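Lipoteichoic acid primase (Listeria monocytogenes, PDB 4UOP) belongs to the sulfatase family, and its extracellular catalytic domain, built round a mixed beta sheet, holds a bound magnesium ion. Local coordinates at residues Asn91-Asn97 with Met326-Ile332; Val135-Arg141 with Pro168-Phe172; Asp193-Tyr197 with Gln260-Phe264; Leu204-Tyr208 with Ser271-Asp276. All blocks are in the same frame, centred on the assembly; numbering follows the deposited sequence.

Contact 1 (Asn91-Asn97 with Met326-Ile332); sequences NETMYSN and MENPGEI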
loop_
_atom_site.group_PDB
_atom_site.type_symbol
_atom_site.label_atom_id
_atom_site.label_comp_id
_atom_site.label_asym_id
_atom_site.label_seq_id
_atom_site.Cartn_x
_atom_site.Cartn_y
_atom_site.Cartn_z
ATOM N N ASN B 91 33.185 15.693 -8.685
ATOM C CA ASN B 91 34.167 16.781 -8.630
ATOM C C ASN B 91 33.602 18.162 -8.892
ATOM O O ASN B 91 34.255 19.154 -8.584
ATOM C CB ASN B 91 35.299 16.544 -9.640
ATOM C CG ASN B 91 36.242 15.445 -9.207
ATOM O OD1 ASN B 91 36.414 15.191 -8.015
ATOM N ND2 ASN B 91 36.857 14.774 -10.180
ATOM N N GLU B 92 32.422 18.244 -9.497
ATOM C CA GLU B 92 31.882 19.542 -9.910
ATOM C C GLU B 92 30.464 19.827 -9.412
ATOM O O GLU B 92 29.831 20.763 -9.886
ATOM C CB GLU B 92 31.944 19.674 -11.435
ATOM C CG GLU B 92 31.148 18.640 -12.204
ATOM C CD GLU B 92 31.200 18.858 -13.713
ATOM O OE1 GLU B 92 30.627 19.847 -14.216
ATOM O OE2 GLU B 92 31.800 18.022 -14.412
ATOM N N THR B 93 29.975 19.047 -8.455
ATOM C CA THR B 93 28.636 19.272 -7.902
ATOM C C THR B 93 28.645 19.196 -6.387
ATOM O O THR B 93 29.629 18.783 -5.768
ATOM C CB THR B 93 27.647 18.188 -8.391
ATOM O OG1 THR B 93 28.109 16.905 -7.968
ATOM C CG2 THR B 93 27.522 18.214 -9.877
ATOM N N MET B 94 27.538 19.600 -5.789
ATOM C CA MET B 94 27.234 19.209 -4.430
ATOM C C MET B 94 26.446 17.892 -4.544
ATOM O O MET B 94 25.462 17.807 -5.293
ATOM C CB MET B 94 26.418 20.275 -3.725
ATOM C CG MET B 94 27.211 21.547 -3.423
ATOM S SD MET B 94 26.124 22.794 -2.723
ATOM C CE MET B 94 27.272 24.153 -2.466
ATOM N N TYR B 95 26.893 16.878 -3.833
ATOM C CA TYR B 95 26.261 15.568 -3.918
ATOM C C TYR B 95 26.144 14.974 -2.531
ATOM O O TYR B 95 26.811 15.421 -1.590
ATOM C CB TYR B 95 27.048 14.654 -4.865
ATOM C CG TYR B 95 28.400 14.250 -4.341
ATOM C CD1 TYR B 95 29.510 15.069 -4.510
ATOM C CD2 TYR B 95 28.554 13.068 -3.620
ATOM C CE1 TYR B 95 30.752 14.702 -4.002
ATOM C CE2 TYR B 95 29.774 12.695 -3.105
ATOM C CZ TYR B 95 30.873 13.507 -3.304
ATOM O OH TYR B 95 32.069 13.104 -2.779
ATOM N N SER B 96 25.275 13.978 -2.402
ATOM C CA SER B 96 25.017 13.355 -1.118
ATOM C C SER B 96 25.165 11.857 -1.149
ATOM O O SER B 96 24.691 11.201 -2.069
ATOM C CB SER B 96 23.610 13.666 -0.653
ATOM O OG SER B 96 23.325 12.976 0.541
ATOM N N ASN B 97 25.811 11.327 -0.118
ATOM C CA ASN B 97 25.884 9.882 0.127
ATOM C C ASN B 97 24.888 9.420 1.177
ATOM O O ASN B 97 24.922 8.265 1.591
ATOM C CB ASN B 97 27.301 9.490 0.554
ATOM C CG ASN B 97 28.311 9.722 -0.534
ATOM O OD1 ASN B 97 28.009 9.551 -1.716
ATOM N ND2 ASN B 97 29.509 10.135 -0.150
ATOM N N MET B 326 29.190 27.709 -8.872
ATOM C CA MET B 326 29.348 27.059 -7.572
ATOM C C MET B 326 30.832 27.038 -7.204
ATOM O O MET B 326 31.663 26.630 -8.010
ATOM C CB MET B 326 28.817 25.622 -7.633
ATOM C CG MET B 326 29.188 24.757 -6.426
ATOM S SD MET B 326 28.676 23.048 -6.647
ATOM C CE MET B 326 26.906 23.245 -6.659
ATOM N N GLU B 327 31.164 27.478 -5.998
ATOM C CA GLU B 327 32.572 27.514 -5.582
ATOM C C GLU B 327 32.914 26.417 -4.573
ATOM O O GLU B 327 34.083 26.191 -4.273
ATOM C CB GLU B 327 32.937 28.891 -5.024
ATOM C CG GLU B 327 32.305 29.233 -3.684
ATOM C CD GLU B 327 32.626 30.651 -3.242
ATOM O OE1 GLU B 327 32.559 31.574 -4.088
ATOM O OE2 GLU B 327 32.942 30.840 -2.047
ATOM N N ASN B 328 31.892 25.718 -4.095
ATOM C CA ASN B 328 32.002 24.837 -2.947
ATOM C C ASN B 328 31.504 23.414 -3.257
ATOM O O ASN B 328 30.652 22.898 -2.548
ATOM C CB ASN B 328 31.151 25.473 -1.837
ATOM C CG ASN B 328 31.298 24.784 -0.503
ATOM O OD1 ASN B 328 32.320 24.164 -0.217
ATOM N ND2 ASN B 328 30.268 24.896 0.330
ATOM N N PRO B 329 32.036 22.769 -4.318
ATOM C CA PRO B 329 31.555 21.423 -4.644
ATOM C C PRO B 329 31.998 20.396 -3.621
ATOM O O PRO B 329 33.022 20.580 -2.963
ATOM C CB PRO B 329 32.224 21.132 -5.991
ATOM C CG PRO B 329 33.489 21.935 -5.943
ATOM C CD PRO B 329 33.101 23.200 -5.236
ATOM N N GLY B 330 31.247 19.308 -3.510
ATOM C CA GLY B 330 31.607 18.222 -2.610
ATOM C C GLY B 330 30.415 17.633 -1.900
ATOM O O GLY B 330 29.271 17.872 -2.285
ATOM N N GLU B 331 30.707 16.838 -0.875
ATOM C CA GLU B 331 29.708 16.024 -0.201
ATOM C C GLU B 331 28.872 16.864 0.758
ATOM O O GLU B 331 29.407 17.547 1.627
ATOM C CB GLU B 331 30.398 14.886 0.552
ATOM C CG GLU B 331 29.456 13.875 1.168
ATOM C CD GLU B 331 30.172 12.734 1.872
ATOM O OE1 GLU B 331 31.407 12.584 1.711
ATOM O OE2 GLU B 331 29.488 11.961 2.576
ATOM N N ILE B 332 27.559 16.831 0.577
ATOM C CA ILE B 332 26.634 17.466 1.512
ATOM C C ILE B 332 26.532 16.559 2.740
ATOM O O ILE B 332 26.194 15.379 2.622
ATOM C CB ILE B 332 25.226 17.647 0.892
ATOM C CG1 ILE B 332 25.291 18.462 -0.403
ATOM C CG2 ILE B 332 24.297 18.333 1.884
ATOM C CD1 ILE B 332 24.076 18.300 -1.290
HETATM O O HOH W 1 23.704 14.542 2.373
#
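The phenol ring of Tyr95 lies against the backbone of strand 330-331, with Glu331 CA standing over one face, 4.2 Å from the ring centroid, in a CH-pi contact set off toward the rim. In the plane of the ring, at its edge, are Thr93 O and Asn97 OD1 of its own segment; the latter is hydrogen-bonded to Arg70. Tyr95 reaches this place because its CG sits between the backbone N and the carbonyl carbon (chi1 69°), which folds the ring back over the neighbouring strand. The Glu331 chain starts over the phenol end, its CB 4.1 Å from Tyr95 CZ, and runs on past the ring toward Asn97.

Three backbone bonds run alternately between the strands, in parallel register. Gly330 N donates to Thr93 O (2.8 Å), Tyr95 N to Gly330 O (3.0 Å), and Ile332 N to Tyr95 O (2.7 Å); the last is the straightest, at 171°. CA-H...O contacts flank them, among them Met94 CA to Gly330 O at 3.2 Å.

On the sheet face that carries Met94, the packing is apolar. The methyl CE of Met326, bent at its last torsion, touches Met94 CG at 3.7 Å, and Ile332 CD1 meets Met94 CB at 3.9 Å. Around Met94 and Ser96, strand 94-100 has strand 330-331 on one edge and antiparallel strand 319-322 on the other. The chemistry thus divides by face: sulfur and aliphatic carbon cover one side, the Tyr95 ring and the acidic Glu331 side chain share the other, and the backbones of Met94 and Ser96 bond to strand 319-322.

Contact 2 (Val135-Arg141 with Pro168-Phe172); sequences VIPSMPR and PAVGF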
loop_
_atom_site.group_PDB
_atom_site.type_symbol
_atom_site.label_atom_id
_atom_site.label_comp_id
_atom_site.label_asym_id
_atom_site.label_seq_id
_atom_site.Cartn_x
_atom_site.Cartn_y
_atom_site.Cartn_z
ATOM N N VAL B 135 -6.310 21.256 -6.626
ATOM C CA VAL B 135 -5.374 22.313 -6.961
ATOM C C VAL B 135 -4.265 22.200 -5.925
ATOM O O VAL B 135 -4.444 22.553 -4.753
ATOM C CB VAL B 135 -6.019 23.711 -6.893
ATOM C CG1 VAL B 135 -5.019 24.787 -7.302
ATOM C CG2 VAL B 135 -7.254 23.767 -7.784
ATOM N N ILE B 136 -3.111 21.698 -6.358
ATOM C CA ILE B 136 -2.049 21.363 -5.441
ATOM C C ILE B 136 -0.932 22.394 -5.491
ATOM O O ILE B 136 -0.316 22.574 -6.538
ATOM C CB ILE B 136 -1.471 19.953 -5.752
ATOM C CG1 ILE B 136 -2.604 18.909 -5.820
ATOM C CG2 ILE B 136 -0.469 19.545 -4.692
ATOM C CD1 ILE B 136 -2.170 17.540 -6.319
ATOM N N PRO B 137 -0.656 23.071 -4.356
ATOM C CA PRO B 137 0.522 23.917 -4.291
ATOM C C PRO B 137 1.780 23.087 -4.542
ATOM O O PRO B 137 1.867 21.945 -4.091
ATOM C CB PRO B 137 0.503 24.466 -2.864
ATOM C CG PRO B 137 -0.913 24.310 -2.408
ATOM C CD PRO B 137 -1.392 23.064 -3.080
ATOM N N SER B 138 2.741 23.658 -5.255
ATOM C CA SER B 138 3.824 22.856 -5.775
ATOM C C SER B 138 4.978 23.681 -6.271
ATOM O O SER B 138 4.904 24.916 -6.369
ATOM C CB SER B 138 3.311 21.996 -6.923
ATOM O OG SER B 138 3.176 22.769 -8.094
ATOM N N MET B 139 6.054 22.978 -6.587
ATOM C CA MET B 139 7.238 23.591 -7.170
ATOM C C MET B 139 6.955 24.183 -8.549
ATOM O O MET B 139 7.310 25.335 -8.792
ATOM C CB MET B 139 8.405 22.573 -7.220
ATOM C CG MET B 139 9.618 23.030 -8.004
ATOM S SD MET B 139 11.162 22.322 -7.418
ATOM C CE MET B 139 10.859 20.573 -7.701
ATOM N N PRO B 140 6.350 23.402 -9.479
ATOM C CA PRO B 140 6.046 24.006 -10.781
ATOM C C PRO B 140 5.053 25.175 -10.699
ATOM O O PRO B 140 5.194 26.150 -11.430
ATOM C CB PRO B 140 5.459 22.842 -11.599
ATOM C CG PRO B 140 5.189 21.758 -10.631
ATOM C CD PRO B 140 6.116 21.950 -9.488
ATOM N N ARG B 141 4.082 25.091 -9.806
ATOM C CA ARG B 141 3.127 26.173 -9.646
ATOM C C ARG B 141 3.827 27.436 -9.138
ATOM O O ARG B 141 3.634 28.522 -9.690
ATOM C CB ARG B 141 2.001 25.759 -8.700
ATOM C CG ARG B 141 0.898 26.791 -8.566
ATOM C CD ARG B 141 -0.222 26.308 -7.638
ATOM N NE ARG B 141 -0.783 25.022 -8.062
ATOM C CZ ARG B 141 -1.640 24.855 -9.067
ATOM N NH1 ARG B 141 -2.076 25.889 -9.791
ATOM N NH2 ARG B 141 -2.068 23.639 -9.363
ATOM N N PRO B 168 -1.448 18.519 -14.422
ATOM C CA PRO B 168 -2.286 19.728 -14.289
ATOM C C PRO B 168 -2.599 20.107 -12.846
ATOM O O PRO B 168 -2.583 21.291 -12.514
ATOM C CB PRO B 168 -3.590 19.339 -15.001
ATOM C CG PRO B 168 -3.207 18.279 -15.958
ATOM C CD PRO B 168 -2.029 17.559 -15.377
ATOM N N ALA B 169 -2.871 19.113 -11.996
ATOM C CA ALA B 169 -3.135 19.361 -10.589
ATOM C C ALA B 169 -1.998 20.107 -9.906
ATOM O O ALA B 169 -2.248 20.978 -9.070
ATOM C CB ALA B 169 -3.426 18.057 -9.851
ATOM N N VAL B 170 -0.749 19.753 -10.221
ATOM C CA VAL B 170 0.391 20.460 -9.623
ATOM C C VAL B 170 0.807 21.689 -10.411
ATOM O O VAL B 170 1.716 22.397 -10.005
ATOM C CB VAL B 170 1.631 19.553 -9.361
ATOM C CG1 VAL B 170 1.316 18.521 -8.299
ATOM C CG2 VAL B 170 2.143 18.887 -10.635
ATOM N N GLY B 171 0.153 21.944 -11.537
ATOM C CA GLY B 171 0.349 23.190 -12.259
ATOM C C GLY B 171 1.511 23.206 -13.234
ATOM O O GLY B 171 2.027 24.272 -13.529
ATOM N N PHE B 172 1.917 22.043 -13.756
ATOM C CA PHE B 172 2.813 22.028 -14.902
ATOM C C PHE B 172 2.076 22.675 -16.078
ATOM O O PHE B 172 0.904 22.369 -16.313
ATOM C CB PHE B 172 3.269 20.600 -15.285
ATOM C CG PHE B 172 4.475 20.104 -14.517
ATOM C CD1 PHE B 172 5.737 20.620 -14.774
ATOM C CD2 PHE B 172 4.357 19.106 -13.571
ATOM C CE1 PHE B 172 6.838 20.185 -14.075
ATOM C CE2 PHE B 172 5.463 18.648 -12.869
ATOM C CZ PHE B 172 6.706 19.188 -13.126
HETATM O O HOH W 2 3.909 26.288 -14.030
#
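Ala169 O receives two donors from segment 135-141: the backbone N of Ile136, at 2.9 Å and nearly straight, and NH2 of Arg141, at 2.7 Å but weakly, since its N-H points well aside. Beside it, Ser138 OG donates to Val170 O; the modelled separation of 2.4 Å is so short that its exact value is doubtful. Pro140 brings CG over the centre of the Phe172 ring, 3.9 Å from the centroid, a CH-pi contact on one face. Val170 fills the middle, its CG1 4.0 Å from Ile136 CB and its CG2 turned to the proline ring.

One shell further out are the bonds that set these groups. The Arg141 chain leaves its helix with CG opposite the backbone N and then bends at chi3 (-56°), which returns the guanidinium to its own segment: NE donates to Ile136 O at 2.9 Å, with that oxygen in the guanidinium plane. Gly171 CA and Val135 CG1 flank the group on its two faces, both set toward its rim. Ser138 OG also accepts from Arg141 N at 3.0 Å, the capping bond of the helix, and a water donates to both Pro140 O and Gly171 O. Beyond this, helix 107-117 covers Ile136 and Val170, while Tyr116 meets Phe172 edge-to-face.

Two helix ends therefore meet. The carbonyls at the end of helix 163-169 are taken up by Ser138, Arg141 and, in the loop before them, Ile136. Ser138 is the N-cap of helix 139-144, and Gly171, with positive phi and two bonds back into the last turn, one of them Gly171 N to Pro168 O, closes helix 163-169 in a Schellman motif.

Contact 3 (Asp193-Tyr197 with Gln260-Phe264); sequences DEVLY and QLGEF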
loop_
_atom_site.group_PDB
_atom_site.type_symbol
_atom_site.label_atom_id
_atom_site.label_comp_id
_atom_site.label_asym_id
_atom_site.label_seq_id
_atom_site.Cartn_x
_atom_site.Cartn_y
_atom_site.Cartn_z
ATOM N N ASP B 193 15.831 6.111 -23.048
ATOM C CA ASP B 193 16.358 7.347 -22.477
ATOM C C ASP B 193 17.052 8.201 -23.548
ATOM O O ASP B 193 17.020 9.418 -23.461
ATOM C CB ASP B 193 17.353 7.070 -21.346
ATOM C CG ASP B 193 16.701 6.495 -20.093
ATOM O OD1 ASP B 193 15.453 6.385 -20.004
ATOM O OD2 ASP B 193 17.471 6.150 -19.177
ATOM N N GLU B 194 17.707 7.578 -24.537
ATOM C CA GLU B 194 18.305 8.353 -25.624
ATOM C C GLU B 194 17.253 9.200 -26.343
ATOM O O GLU B 194 17.493 10.352 -26.642
ATOM C CB GLU B 194 19.032 7.466 -26.645
ATOM C CG GLU B 194 19.770 8.264 -27.712
ATOM C CD GLU B 194 20.764 7.432 -28.519
ATOM O OE1 GLU B 194 20.669 6.187 -28.514
ATOM O OE2 GLU B 194 21.658 8.035 -29.162
ATOM N N VAL B 195 16.087 8.625 -26.605
ATOM C CA VAL B 195 15.001 9.351 -27.278
ATOM C C VAL B 195 14.444 10.445 -26.340
ATOM O O VAL B 195 14.136 11.555 -26.786
ATOM C CB VAL B 195 13.885 8.386 -27.725
ATOM C CG1 VAL B 195 12.679 9.140 -28.248
ATOM C CG2 VAL B 195 14.408 7.418 -28.797
ATOM N N LEU B 196 14.337 10.128 -25.048
ATOM C CA LEU B 196 13.887 11.105 -24.045
ATOM C C LEU B 196 14.729 12.362 -24.136
ATOM O O LEU B 196 14.201 13.473 -24.339
ATOM C CB LEU B 196 13.966 10.510 -22.628
ATOM C CG LEU B 196 13.780 11.481 -21.457
ATOM C CD1 LEU B 196 12.345 11.982 -21.424
ATOM C CD2 LEU B 196 14.157 10.803 -20.160
ATOM N N TYR B 197 16.049 12.190 -24.062
ATOM C CA TYR B 197 16.941 13.338 -24.020
ATOM C C TYR B 197 17.042 14.050 -25.374
ATOM O O TYR B 197 17.084 15.280 -25.440
ATOM C CB TYR B 197 18.326 12.933 -23.525
ATOM C CG TYR B 197 18.332 12.363 -22.123
ATOM C CD1 TYR B 197 17.720 13.049 -21.068
ATOM C CD2 TYR B 197 18.948 11.156 -21.843
ATOM C CE1 TYR B 197 17.710 12.523 -19.789
ATOM C CE2 TYR B 197 18.964 10.631 -20.563
ATOM C CZ TYR B 197 18.328 11.318 -19.525
ATOM O OH TYR B 197 18.316 10.780 -18.248
ATOM N N GLN B 260 23.570 7.692 -21.384
ATOM C CA GLN B 260 22.671 8.598 -22.085
ATOM C C GLN B 260 22.534 9.901 -21.314
ATOM O O GLN B 260 22.472 10.965 -21.918
ATOM C CB GLN B 260 21.305 7.954 -22.337
ATOM C CG GLN B 260 21.364 6.763 -23.307
ATOM C CD GLN B 260 22.069 7.092 -24.614
ATOM O OE1 GLN B 260 21.931 8.193 -25.151
ATOM N NE2 GLN B 260 22.808 6.125 -25.147
ATOM N N LEU B 261 22.541 9.817 -19.994
ATOM C CA LEU B 261 22.571 11.033 -19.160
ATOM C C LEU B 261 23.811 11.880 -19.446
ATOM O O LEU B 261 23.718 13.097 -19.607
ATOM C CB LEU B 261 22.514 10.671 -17.685
ATOM C CG LEU B 261 22.479 11.870 -16.725
ATOM C CD1 LEU B 261 21.190 12.668 -16.894
ATOM C CD2 LEU B 261 22.647 11.393 -15.293
ATOM N N GLY B 262 24.963 11.232 -19.578
ATOM C CA GLY B 262 26.205 11.923 -19.915
ATOM C C GLY B 262 26.157 12.650 -21.255
ATOM O O GLY B 262 26.676 13.755 -21.401
ATOM N N GLU B 263 25.549 12.021 -22.254
ATOM C CA GLU B 263 25.377 12.660 -23.556
ATOM C C GLU B 263 24.442 13.883 -23.496
ATOM O O GLU B 263 24.679 14.883 -24.183
ATOM C CB GLU B 263 24.909 11.645 -24.601
ATOM C CG GLU B 263 26.011 10.633 -24.913
ATOM C CD GLU B 263 25.581 9.519 -25.856
ATOM O OE1 GLU B 263 24.592 9.688 -26.595
ATOM O OE2 GLU B 263 26.242 8.458 -25.841
ATOM N N PHE B 264 23.386 13.782 -22.690
ATOM C CA PHE B 264 22.462 14.885 -22.472
ATOM C C PHE B 264 23.202 16.051 -21.808
ATOM O O PHE B 264 23.072 17.204 -22.252
ATOM C CB PHE B 264 21.279 14.401 -21.644
ATOM C CG PHE B 264 20.278 15.459 -21.293
ATOM C CD1 PHE B 264 19.616 16.181 -22.284
ATOM C CD2 PHE B 264 19.937 15.676 -19.975
ATOM C CE1 PHE B 264 18.674 17.141 -21.949
ATOM C CE2 PHE B 264 18.990 16.632 -19.642
ATOM C CZ PHE B 264 18.358 17.361 -20.625
#
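Tyr197 and Phe264 join two nearly parallel helices of the layer that covers one side of the central sheet, in the alpha/beta architecture of the sulfatase family. The short segments 193-197 and 260-264 run in the same direction, crossing at -16° with their axes 9.5 Å apart. Between them the two rings form an offset stack, centroids 4.7 Å apart and planes 17° from parallel. Tyr197 CD1 stands over the rim of the Phe264 ring, 3.5 Å from Phe264 CG, while Phe264 CB covers a face of the tyrosine ring, 4.0 Å from its centroid. With CG opposite the backbone N, chi1 177° carries the phenylalanine ring to the tyrosine, where the faces overlap only in part.

The tyrosine side chain passes across the other helix. Gln260 CB lies at its edge, in plane, and Tyr197 OH ends 3.7 Å from Leu261 CD1. One turn earlier, the aliphatic part of Glu194 packs alongside the bent side chain of Gln260. The Glu194 carboxylate comes within 4.2 Å of another, OE2 to Glu263 OE1, a proximity that would probably be mildly unfavourable if both are charged.

Asp193, at the start of its helix, is bonded through OD1 to Val221 N. Beneath the aromatic pair is the sheet: Tyr197 rests on Val63 and Leu65 of strand 59-65 and on Leu218 of strand 214-219, which Phe264 also touches. Helix 246-271 belongs to the beta-alpha-beta crossover from strand 214-219 to strand 277-283, with strand 59-65 between them.

Contact 4 (Leu204-Tyr208 with Ser271-Asp276); sequences LEEQY and SGIWDD
Tyr208 and Ile273 pack together where helix 246-271 of a beta-alpha-beta crossover gives way to the turn before strand 277-283. Gly272, with positive phi, ends that helix, and a short 3-10 turn at 274-275 follows, with Asp276 N bonded back to Ile273 O.

Apolar contact centres on the isoleucine. Its CG1 covers one face of the Tyr208 ring, 4.0 Å from the centroid, in a CH-pi contact displaced toward the ring's CG end. From there CD1 reaches the helix backbone, 3.9 Å from Glu205 CA, and approaches Leu204 CB. Phe214 of strand 214-219 touches both Leu204 and Ile273, tying the pair to the sheet, and Phe201, earlier on helix 193-209, touches Ser271 and Ile273.

Polar atoms lie near the outer half of the tyrosine ring. With chi1 at 173°, the ring extends from its helix across the turn, bringing Tyr208 CE2 to 3.4 Å from Ser271 O. The Ser271 hydroxyl is itself engaged with Lys267 O and Leu268 O. Asp276 OD2 lies in the ring plane at the edge, 3.6 Å from Tyr208 CE1, its carboxylate turned 78° to the ring. A single water closes the gap between the two side chains, 2.6 Å from Tyr208 OH and donating to Asp276 OD2 at 2.7 Å.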
loop_
_atom_site.group_PDB
_atom_site.type_symbol
_atom_site.label_atom_id
_atom_site.label_comp_id
_atom_site.label_asym_id
_atom_site.label_seq_id
_atom_site.Cartn_x
_atom_site.Cartn_y
_atom_site.Cartn_z
ATOM N N LEU B 204 14.130 22.658 -24.970
ATOM C CA LEU B 204 14.869 23.465 -23.997
ATOM C C LEU B 204 15.747 24.505 -24.696
ATOM O O LEU B 204 15.832 25.639 -24.247
ATOM C CB LEU B 204 15.737 22.588 -23.094
ATOM C CG LEU B 204 15.073 21.368 -22.426
ATOM C CD1 LEU B 204 15.987 20.737 -21.379
ATOM C CD2 LEU B 204 13.727 21.728 -21.838
ATOM N N GLU B 205 16.406 24.093 -25.779
ATOM C CA GLU B 205 17.269 24.984 -26.547
ATOM C C GLU B 205 16.500 26.179 -27.116
ATOM O O GLU B 205 17.003 27.299 -27.114
ATOM C CB GLU B 205 17.961 24.208 -27.683
ATOM C CG GLU B 205 19.061 24.990 -28.380
ATOM C CD GLU B 205 19.828 24.145 -29.385
ATOM O OE1 GLU B 205 19.184 23.375 -30.133
ATOM O OE2 GLU B 205 21.074 24.242 -29.415
ATOM N N GLU B 206 15.272 25.956 -27.581
ATOM C CA GLU B 206 14.489 27.068 -28.107
ATOM C C GLU B 206 14.002 28.010 -27.019
ATOM O O GLU B 206 13.957 29.218 -27.237
ATOM C CB GLU B 206 13.347 26.578 -28.990
ATOM C CG GLU B 206 13.857 26.071 -30.345
ATOM C CD GLU B 206 14.948 26.958 -30.979
ATOM O OE1 GLU B 206 14.624 28.086 -31.431
ATOM O OE2 GLU B 206 16.132 26.527 -31.041
ATOM N N GLN B 207 13.684 27.475 -25.840
ATOM C CA GLN B 207 13.324 28.343 -24.725
ATOM C C GLN B 207 14.524 29.176 -24.285
ATOM O O GLN B 207 14.404 30.373 -24.005
ATOM C CB GLN B 207 12.807 27.513 -23.552
ATOM C CG GLN B 207 11.417 26.960 -23.784
ATOM C CD GLN B 207 10.979 26.041 -22.665
ATOM O OE1 GLN B 207 11.667 25.067 -22.340
ATOM N NE2 GLN B 207 9.862 26.369 -22.037
ATOM N N TYR B 208 15.685 28.533 -24.238
ATOM C CA TYR B 208 16.932 29.200 -23.886
ATOM C C TYR B 208 17.227 30.378 -24.849
ATOM O O TYR B 208 17.528 31.488 -24.407
ATOM C CB TYR B 208 18.059 28.179 -23.911
ATOM C CG TYR B 208 19.454 28.729 -23.724
ATOM C CD1 TYR B 208 19.842 29.301 -22.533
ATOM C CD2 TYR B 208 20.388 28.651 -24.754
ATOM C CE1 TYR B 208 21.132 29.790 -22.360
ATOM C CE2 TYR B 208 21.679 29.123 -24.594
ATOM C CZ TYR B 208 22.045 29.705 -23.410
ATOM O OH TYR B 208 23.334 30.178 -23.295
ATOM N N SER B 271 25.653 23.740 -25.632
ATOM C CA SER B 271 24.650 24.705 -25.976
ATOM C C SER B 271 24.700 25.964 -25.126
ATOM O O SER B 271 24.130 26.976 -25.526
ATOM C CB SER B 271 23.259 24.087 -25.840
ATOM O OG SER B 271 22.947 23.859 -24.480
ATOM N N GLY B 272 25.368 25.913 -23.973
ATOM C CA GLY B 272 25.327 27.026 -23.015
ATOM C C GLY B 272 24.262 26.900 -21.923
ATOM O O GLY B 272 24.261 27.669 -20.949
ATOM N N ILE B 273 23.354 25.940 -22.061
ATOM C CA ILE B 273 22.276 25.777 -21.075
ATOM C C ILE B 273 22.841 25.401 -19.695
ATOM O O ILE B 273 22.365 25.889 -18.673
ATOM C CB ILE B 273 21.229 24.761 -21.560
ATOM C CG1 ILE B 273 20.463 25.342 -22.751
ATOM C CG2 ILE B 273 20.232 24.420 -20.462
ATOM C CD1 ILE B 273 19.716 24.297 -23.548
ATOM N N TRP B 274 23.873 24.564 -19.674
ATOM C CA TRP B 274 24.466 24.084 -18.408
ATOM C C TRP B 274 24.924 25.245 -17.532
ATOM O O TRP B 274 24.697 25.255 -16.314
ATOM C CB TRP B 274 25.636 23.177 -18.714
ATOM C CG TRP B 274 26.309 22.543 -17.545
ATOM C CD1 TRP B 274 27.509 22.901 -17.002
ATOM C CD2 TRP B 274 25.857 21.402 -16.807
ATOM N NE1 TRP B 274 27.834 22.055 -15.968
ATOM C CE2 TRP B 274 26.824 21.143 -15.807
ATOM C CE3 TRP B 274 24.715 20.589 -16.873
ATOM C CZ2 TRP B 274 26.698 20.084 -14.901
ATOM C CZ3 TRP B 274 24.591 19.538 -15.974
ATOM C CH2 TRP B 274 25.579 19.293 -15.000
ATOM N N ASP B 275 25.557 26.222 -18.172
ATOM C CA ASP B 275 26.114 27.373 -17.467
ATOM C C ASP B 275 25.053 28.382 -17.084
ATOM O O ASP B 275 25.371 29.368 -16.417
ATOM C CB ASP B 275 27.180 28.062 -18.327
ATOM C CG ASP B 275 28.387 27.175 -18.586
ATOM O OD1 ASP B 275 28.775 26.409 -17.681
ATOM O OD2 ASP B 275 28.966 27.242 -19.689
ATOM N N ASP B 276 23.805 28.143 -17.482
ATOM C CA ASP B 276 22.691 29.012 -17.156
ATOM C C ASP B 276 21.549 28.288 -16.436
ATOM O O ASP B 276 20.415 28.783 -16.429
ATOM C CB ASP B 276 22.153 29.653 -18.445
ATOM C CG ASP B 276 22.555 31.125 -18.601
ATOM O OD1 ASP B 276 23.446 31.616 -17.853
ATOM O OD2 ASP B 276 21.958 31.792 -19.486
HETATM O O HOH W 3 23.715 32.071 -21.516
#

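Overall arrangement
From the N terminus, segment 91-97 opens the longest loop, closed by contact 1 only at 326-332, and the other three contacts nest within it. Contact 2 comes first, closing at 168-172 before contacts 3 and 4 open. These two cross: 193-197 and 204-208 belong to helix 193-209, and their partners follow in the same order at 260-264 and, at the helix end, 271-276. Helix 193-209 is thus tied to helix 246-271 and, further on, to that helix's end and following turn, with Phe264 CZ touching Leu204 CD1. Contact 1 pairs strands of the mixed sheet and meets contact 4 near Glu92 and Trp274; contact 2 joins the start of helix 139-144 to the end of helix 163-169.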